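PDB 6XJ6: Pgp2 from Campylobacter jejuni subsp. jejuni, which is probably an LD-carboxypeptidase that trims cell-wall peptidoglycan, with an accessory NTF2-like domain whose pocket binds peptidoglycan and directs helical cell shape. Local coordinates for residues 245-257 with 267-281. Numbering follows the deposited sequence.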
loop_
_atom_site.group_PDB
_atom_site.type_symbol
_atom_site.label_atom_id
_atom_site.label_comp_id
_atom_site.label_asym_id
_atom_site.label_seq_id
_atom_site.Cartn_x
_atom_site.Cartn_y
_atom_site.Cartn_z
ATOM N N GLU A 245 1.721 -6.840 13.478
ATOM C CA GLU A 245 1.148 -6.295 14.701
ATOM C C GLU A 245 -0.245 -6.840 14.967
ATOM O O GLU A 245 -0.959 -6.303 15.823
ATOM C CB GLU A 245 1.107 -4.769 14.624
ATOM C CG GLU A 245 2.466 -4.122 14.407
ATOM C CD GLU A 245 2.857 -3.207 15.546
ATOM O OE1 GLU A 245 2.805 -3.655 16.711
ATOM O OE2 GLU A 245 3.207 -2.038 15.278
ATOM N N ASN A 246 -0.651 -7.884 14.252
ATOM C CA ASN A 246 -1.973 -8.475 14.424
ATOM C C ASN A 246 -3.063 -7.410 14.300
ATOM O O ASN A 246 -3.985 -7.327 15.115
ATOM C CB ASN A 246 -2.068 -9.209 15.764
ATOM C CG ASN A 246 -3.358 -9.992 15.908
ATOM O OD1 ASN A 246 -3.892 -10.513 14.929
ATOM N ND2 ASN A 246 -3.871 -10.072 17.134
ATOM N N GLU A 247 -2.943 -6.572 13.273
ATOM C CA GLU A 247 -3.953 -5.566 12.994
ATOM C C GLU A 247 -4.529 -5.813 11.612
ATOM O O GLU A 247 -3.857 -6.349 10.732
ATOM C CB GLU A 247 -3.388 -4.138 13.043
ATOM C CG GLU A 247 -2.888 -3.692 14.412
ATOM C CD GLU A 247 -3.998 -3.387 15.410
ATOM O OE1 GLU A 247 -5.189 -3.327 15.028
ATOM O OE2 GLU A 247 -3.671 -3.206 16.597
ATOM N N THR A 248 -5.789 -5.418 11.433
ATOM C CA THR A 248 -6.430 -5.464 10.124
ATOM C C THR A 248 -6.174 -4.111 9.487
ATOM O O THR A 248 -6.778 -3.111 9.872
ATOM C CB THR A 248 -7.921 -5.736 10.263
ATOM O OG1 THR A 248 -8.108 -6.932 11.024
ATOM C CG2 THR A 248 -8.554 -5.901 8.881
ATOM N N MET A 249 -5.249 -4.080 8.541
ATOM C CA MET A 249 -4.777 -2.838 7.954
ATOM C C MET A 249 -5.023 -2.845 6.456
ATOM O O MET A 249 -5.026 -3.898 5.806
ATOM C CB MET A 249 -3.290 -2.635 8.224
ATOM C CG MET A 249 -3.004 -2.418 9.682
ATOM S SD MET A 249 -1.254 -2.235 10.037
ATOM C CE MET A 249 -0.871 -0.795 9.079
ATOM N N TYR A 250 -5.256 -1.648 5.922
ATOM C CA TYR A 250 -5.448 -1.463 4.496
ATOM C C TYR A 250 -4.760 -0.181 4.069
ATOM O O TYR A 250 -4.574 0.746 4.866
ATOM C CB TYR A 250 -6.930 -1.335 4.132
ATOM C CG TYR A 250 -7.700 -2.633 4.124
ATOM C CD1 TYR A 250 -8.156 -3.202 5.298
ATOM C CD2 TYR A 250 -7.989 -3.278 2.935
ATOM C CE1 TYR A 250 -8.887 -4.404 5.278
ATOM C CE2 TYR A 250 -8.697 -4.462 2.912
ATOM C CZ TYR A 250 -9.141 -5.016 4.082
ATOM O OH TYR A 250 -9.866 -6.195 4.043
ATOM N N ARG A 251 -4.393 -0.144 2.788
ATOM C CA ARG A 251 -3.946 1.070 2.124
ATOM C C ARG A 251 -5.070 1.537 1.211
ATOM O O ARG A 251 -5.653 0.728 0.486
ATOM C CB ARG A 251 -2.686 0.814 1.306
ATOM C CG ARG A 251 -2.068 2.077 0.795
ATOM C CD ARG A 251 -0.947 1.797 -0.166
ATOM N NE ARG A 251 -1.477 1.818 -1.512
ATOM C CZ ARG A 251 -0.837 2.272 -2.580
ATOM N NH1 ARG A 251 0.402 2.735 -2.493
ATOM N NH2 ARG A 251 -1.450 2.248 -3.751
ATOM N N ILE A 252 -5.385 2.826 1.266
ATOM C CA ILE A 252 -6.415 3.429 0.423
ATOM C C ILE A 252 -5.751 4.566 -0.330
ATOM O O ILE A 252 -5.300 5.532 0.287
ATOM C CB ILE A 252 -7.593 3.969 1.251
ATOM C CG1 ILE A 252 -8.169 2.880 2.161
ATOM C CG2 ILE A 252 -8.668 4.530 0.309
ATOM C CD1 ILE A 252 -9.249 3.362 3.102
ATOM N N SER A 253 -5.699 4.465 -1.653
ATOM C CA SER A 253 -5.147 5.525 -2.479
ATOM C C SER A 253 -6.213 6.017 -3.443
ATOM O O SER A 253 -7.102 5.265 -3.854
ATOM C CB SER A 253 -3.893 5.067 -3.240
ATOM O OG SER A 253 -4.167 4.003 -4.127
ATOM N N PHE A 254 -6.134 7.294 -3.787
ATOM C CA PHE A 254 -7.132 7.893 -4.659
ATOM C C PHE A 254 -6.627 9.252 -5.101
ATOM O O PHE A 254 -5.702 9.811 -4.504
ATOM C CB PHE A 254 -8.494 8.026 -3.965
ATOM C CG PHE A 254 -8.449 8.745 -2.643
ATOM C CD1 PHE A 254 -8.709 10.098 -2.563
ATOM C CD2 PHE A 254 -8.151 8.054 -1.476
ATOM C CE1 PHE A 254 -8.674 10.754 -1.349
ATOM C CE2 PHE A 254 -8.109 8.710 -0.258
ATOM C CZ PHE A 254 -8.374 10.054 -0.196
ATOM N N TYR A 255 -7.241 9.768 -6.162
ATOM C CA TYR A 255 -7.014 11.133 -6.607
ATOM C C TYR A 255 -8.042 12.042 -5.958
ATOM O O TYR A 255 -9.226 11.699 -5.864
ATOM C CB TYR A 255 -7.168 11.257 -8.125
ATOM C CG TYR A 255 -6.054 10.662 -8.950
ATOM C CD1 TYR A 255 -6.318 9.682 -9.899
ATOM C CD2 TYR A 255 -4.743 11.093 -8.801
ATOM C CE1 TYR A 255 -5.306 9.141 -10.668
ATOM C CE2 TYR A 255 -3.724 10.555 -9.567
ATOM C CZ TYR A 255 -4.011 9.581 -10.496
ATOM O OH TYR A 255 -2.995 9.049 -11.258
ATOM N N GLU A 256 -7.586 13.208 -5.529
ATOM C CA GLU A 256 -8.434 14.242 -4.959
ATOM C C GLU A 256 -8.565 15.326 -6.015
ATOM O O GLU A 256 -7.560 15.909 -6.427
ATOM C CB GLU A 256 -7.765 14.802 -3.706
ATOM C CG GLU A 256 -8.633 15.688 -2.863
ATOM C CD GLU A 256 -8.065 15.857 -1.470
ATOM O OE1 GLU A 256 -7.222 16.757 -1.277
ATOM O OE2 GLU A 256 -8.443 15.070 -0.576
ATOM N N ASP A 257 -9.794 15.576 -6.469
ATOM C CA ASP A 257 -10.053 16.500 -7.564
ATOM C C ASP A 257 -10.882 17.669 -7.059
ATOM O O ASP A 257 -11.817 17.492 -6.272
ATOM C CB ASP A 257 -10.801 15.806 -8.715
ATOM C CG ASP A 257 -9.979 14.710 -9.376
ATOM O OD1 ASP A 257 -8.768 14.918 -9.596
ATOM O OD2 ASP A 257 -10.549 13.638 -9.676
ATOM N N GLY A 267 -4.699 15.876 -7.105
ATOM C CA GLY A 267 -3.608 15.535 -6.217
ATOM C C GLY A 267 -3.750 14.111 -5.725
ATOM O O GLY A 267 -4.853 13.597 -5.568
ATOM N N ASP A 268 -2.604 13.480 -5.488
ATOM C CA ASP A 268 -2.572 12.101 -5.015
ATOM C C ASP A 268 -2.750 12.061 -3.506
ATOM O O ASP A 268 -2.043 12.756 -2.767
ATOM C CB ASP A 268 -1.236 11.441 -5.368
ATOM C CG ASP A 268 -0.883 11.576 -6.829
ATOM O OD1 ASP A 268 0.210 12.095 -7.133
ATOM O OD2 ASP A 268 -1.698 11.164 -7.676
ATOM N N LYS A 269 -3.673 11.222 -3.051
ATOM C CA LYS A 269 -3.898 10.979 -1.636
ATOM C C LYS A 269 -3.634 9.513 -1.322
ATOM O O LYS A 269 -3.950 8.625 -2.120
ATOM C CB LYS A 269 -5.354 11.272 -1.268
ATOM C CG LYS A 269 -5.762 12.728 -1.396
ATOM C CD LYS A 269 -5.230 13.584 -0.264
ATOM C CE LYS A 269 -5.841 13.215 1.089
ATOM N NZ LYS A 269 -5.271 14.057 2.178
ATOM N N ILE A 270 -3.077 9.260 -0.140
ATOM C CA ILE A 270 -2.920 7.901 0.369
ATOM C C ILE A 270 -3.250 7.909 1.852
ATOM O O ILE A 270 -2.779 8.778 2.593
ATOM C CB ILE A 270 -1.505 7.325 0.167
ATOM C CG1 ILE A 270 -1.007 7.555 -1.264
ATOM C CG2 ILE A 270 -1.515 5.841 0.507
ATOM C CD1 ILE A 270 0.431 7.108 -1.496
ATOM N N LEU A 271 -4.069 6.954 2.277
ATOM C CA LEU A 271 -4.322 6.690 3.683
ATOM C C LEU A 271 -3.831 5.288 4.008
ATOM O O LEU A 271 -4.094 4.342 3.259
ATOM C CB LEU A 271 -5.817 6.776 4.006
ATOM C CG LEU A 271 -6.544 8.078 3.673
ATOM C CD1 LEU A 271 -8.025 7.948 3.981
ATOM C CD2 LEU A 271 -5.952 9.246 4.435
ATOM N N TYR A 272 -3.118 5.162 5.117
ATOM C CA TYR A 272 -2.804 3.873 5.717
ATOM C C TYR A 272 -3.681 3.763 6.952
ATOM O O TYR A 272 -3.634 4.635 7.819
ATOM C CB TYR A 272 -1.312 3.788 6.067
ATOM C CG TYR A 272 -0.442 3.824 4.826
ATOM C CD1 TYR A 272 -0.092 5.031 4.241
ATOM C CD2 TYR A 272 -0.031 2.655 4.205
ATOM C CE1 TYR A 272 0.657 5.078 3.088
ATOM C CE2 TYR A 272 0.734 2.690 3.044
ATOM C CZ TYR A 272 1.068 3.904 2.492
ATOM O OH TYR A 272 1.806 3.951 1.336
ATOM N N VAL A 273 -4.516 2.725 7.008
ATOM C CA VAL A 273 -5.564 2.645 8.014
ATOM C C VAL A 273 -5.582 1.268 8.661
ATOM O O VAL A 273 -5.091 0.284 8.112
ATOM C CB VAL A 273 -6.962 2.964 7.423
ATOM C CG1 VAL A 273 -6.940 4.269 6.633
ATOM C CG2 VAL A 273 -7.476 1.817 6.543
ATOM N N LYS A 274 -6.168 1.214 9.850
ATOM C CA LYS A 274 -6.592 -0.037 10.448
ATOM C C LYS A 274 -8.101 0.008 10.644
ATOM O O LYS A 274 -8.724 1.071 10.587
ATOM C CB LYS A 274 -5.899 -0.287 11.792
ATOM C CG LYS A 274 -6.246 0.722 12.864
ATOM C CD LYS A 274 -5.518 0.435 14.161
ATOM C CE LYS A 274 -5.772 1.536 15.159
ATOM N NZ LYS A 274 -4.976 1.369 16.407
ATOM N N ILE A 275 -8.687 -1.164 10.859
ATOM C CA ILE A 275 -10.082 -1.281 11.265
ATOM C C ILE A 275 -10.088 -1.575 12.756
ATOM O O ILE A 275 -9.520 -2.582 13.197
ATOM C CB ILE A 275 -10.811 -2.381 10.481
ATOM C CG1 ILE A 275 -10.828 -2.053 8.990
ATOM C CG2 ILE A 275 -12.220 -2.517 10.994
ATOM C CD1 ILE A 275 -11.381 -3.167 8.131
ATOM N N ASP A 276 -10.727 -0.706 13.536
ATOM C CA ASP A 276 -10.677 -0.847 14.981
ATOM C C ASP A 276 -11.651 -1.931 15.449
ATOM O O ASP A 276 -12.357 -2.561 14.655
ATOM C CB ASP A 276 -10.879 0.508 15.664
ATOM C CG ASP A 276 -12.318 1.011 15.608
ATOM O OD1 ASP A 276 -13.224 0.290 15.134
ATOM O OD2 ASP A 276 -12.538 2.158 16.052
ATOM N N SER A 277 -11.674 -2.161 16.763
ATOM C CA SER A 277 -12.481 -3.238 17.322
ATOM C C SER A 277 -13.969 -3.039 17.072
ATOM O O SER A 277 -14.732 -4.009 17.144
ATOM C CB SER A 277 -12.222 -3.359 18.825
ATOM O OG SER A 277 -12.629 -2.186 19.509
ATOM N N LYS A 278 -14.402 -1.812 16.795
ATOM C CA LYS A 278 -15.795 -1.530 16.484
ATOM C C LYS A 278 -16.056 -1.489 14.985
ATOM O O LYS A 278 -17.147 -1.089 14.564
ATOM C CB LYS A 278 -16.225 -0.220 17.150
ATOM C CG LYS A 278 -15.876 -0.143 18.639
ATOM C CD LYS A 278 -16.425 -1.336 19.422
ATOM C CE LYS A 278 -15.903 -1.361 20.850
ATOM N NZ LYS A 278 -16.224 -2.649 21.526
ATOM N N GLY A 279 -15.083 -1.902 14.176
ATOM C CA GLY A 279 -15.271 -1.980 12.744
ATOM C C GLY A 279 -15.114 -0.674 12.007
ATOM O O GLY A 279 -15.560 -0.573 10.862
ATOM N N LYS A 280 -14.482 0.327 12.619
ATOM C CA LYS A 280 -14.387 1.665 12.051
ATOM C C LYS A 280 -12.968 1.955 11.578
ATOM O O LYS A 280 -11.992 1.539 12.210
ATOM C CB LYS A 280 -14.790 2.723 13.080
ATOM C CG LYS A 280 -14.778 4.140 12.539
ATOM C CD LYS A 280 -15.318 5.138 13.554
ATOM C CE LYS A 280 -15.405 6.529 12.946
ATOM N NZ LYS A 280 -16.187 7.478 13.773
ATOM N N MET A 281 -12.874 2.697 10.476
ATOM C CA MET A 281 -11.591 3.133 9.943
ATOM C C MET A 281 -10.879 4.054 10.923
ATOM O O MET A 281 -11.469 5.002 11.448
ATOM C CB MET A 281 -11.826 3.899 8.642
ATOM C CG MET A 281 -10.553 4.405 7.990
ATOM S SD MET A 281 -10.835 5.193 6.401
ATOM C CE MET A 281 -11.433 6.788 6.921
HETATM O O HOH W 1 -7.063 -3.972 13.372
HETATM O O HOH W 2 -5.045 -1.051 17.357
HETATM O O HOH W 3 2.447 1.934 -0.258
HETATM O O HOH W 4 -5.673 16.916 1.168
#
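In the long antiparallel beta hairpin of the NTF2-like domain, formed by strands 249-260 and 263-275, residues 249-257 pair with 267-275, and the pairing illustrates how one ladder can serve two unlike faces. Backbone bonds run in both directions at Tyr-250 with Val-273, Ile-252 with Leu-271, Phe-254 with Lys-269 and Glu-256 with Gly-267. The bonds of the Ile-252 and Leu-271 pair are nearly straight: Leu-271 N lies 2.7 Å from Ile-252 O, with 174° at the hydrogen. Beyond the Tyr-250 and Val-273 pair, Ile-275 N still donates to Thr-248 O.

On the face carrying Phe-254, that residue's ring is brought beneath its cross-strand neighbour by a CG set between backbone N and carbonyl carbon (chi1 53°). Lys-269 CB makes a CH-pi contact over one face of the Phe-254 ring, offset toward the rim and 3.6 Å from its centroid. Twice bent, the lysine chain then runs along Glu-256, its CD 3.6 Å from Glu-256 OE2; a water links Glu-256 OE1 to Lys-269 NZ, which also forms a salt bridge with Glu-286. Farther along, Ile-252 CD1 touches both Val-273 CG2 and the sulfur of Met-281.

The other face pairs Arg-251 with Tyr-272, side by side and pointing the same way. Arg-251 CG makes an off-centre CH-pi contact 4.1 Å from the Tyr-272 centroid, while guanidinium and ring planes stand 79° apart. A water in the plane of the ring joins Tyr-272 OH, at 2.6 Å, to Arg-251 NH1. Near the open end, another water bridges Glu-247 OE2 and Lys-274 NZ, the latter salt-bridged to Asp-200 and Glu-203.

Strand 232-240 is backbone hydrogen-bonded along the outer edge of 249-257, strand 281-283 pairs with 263-275, and helix 170-188 packs on the face of Tyr-250, whose hydroxyl is hydrogen-bonded to Gln-172.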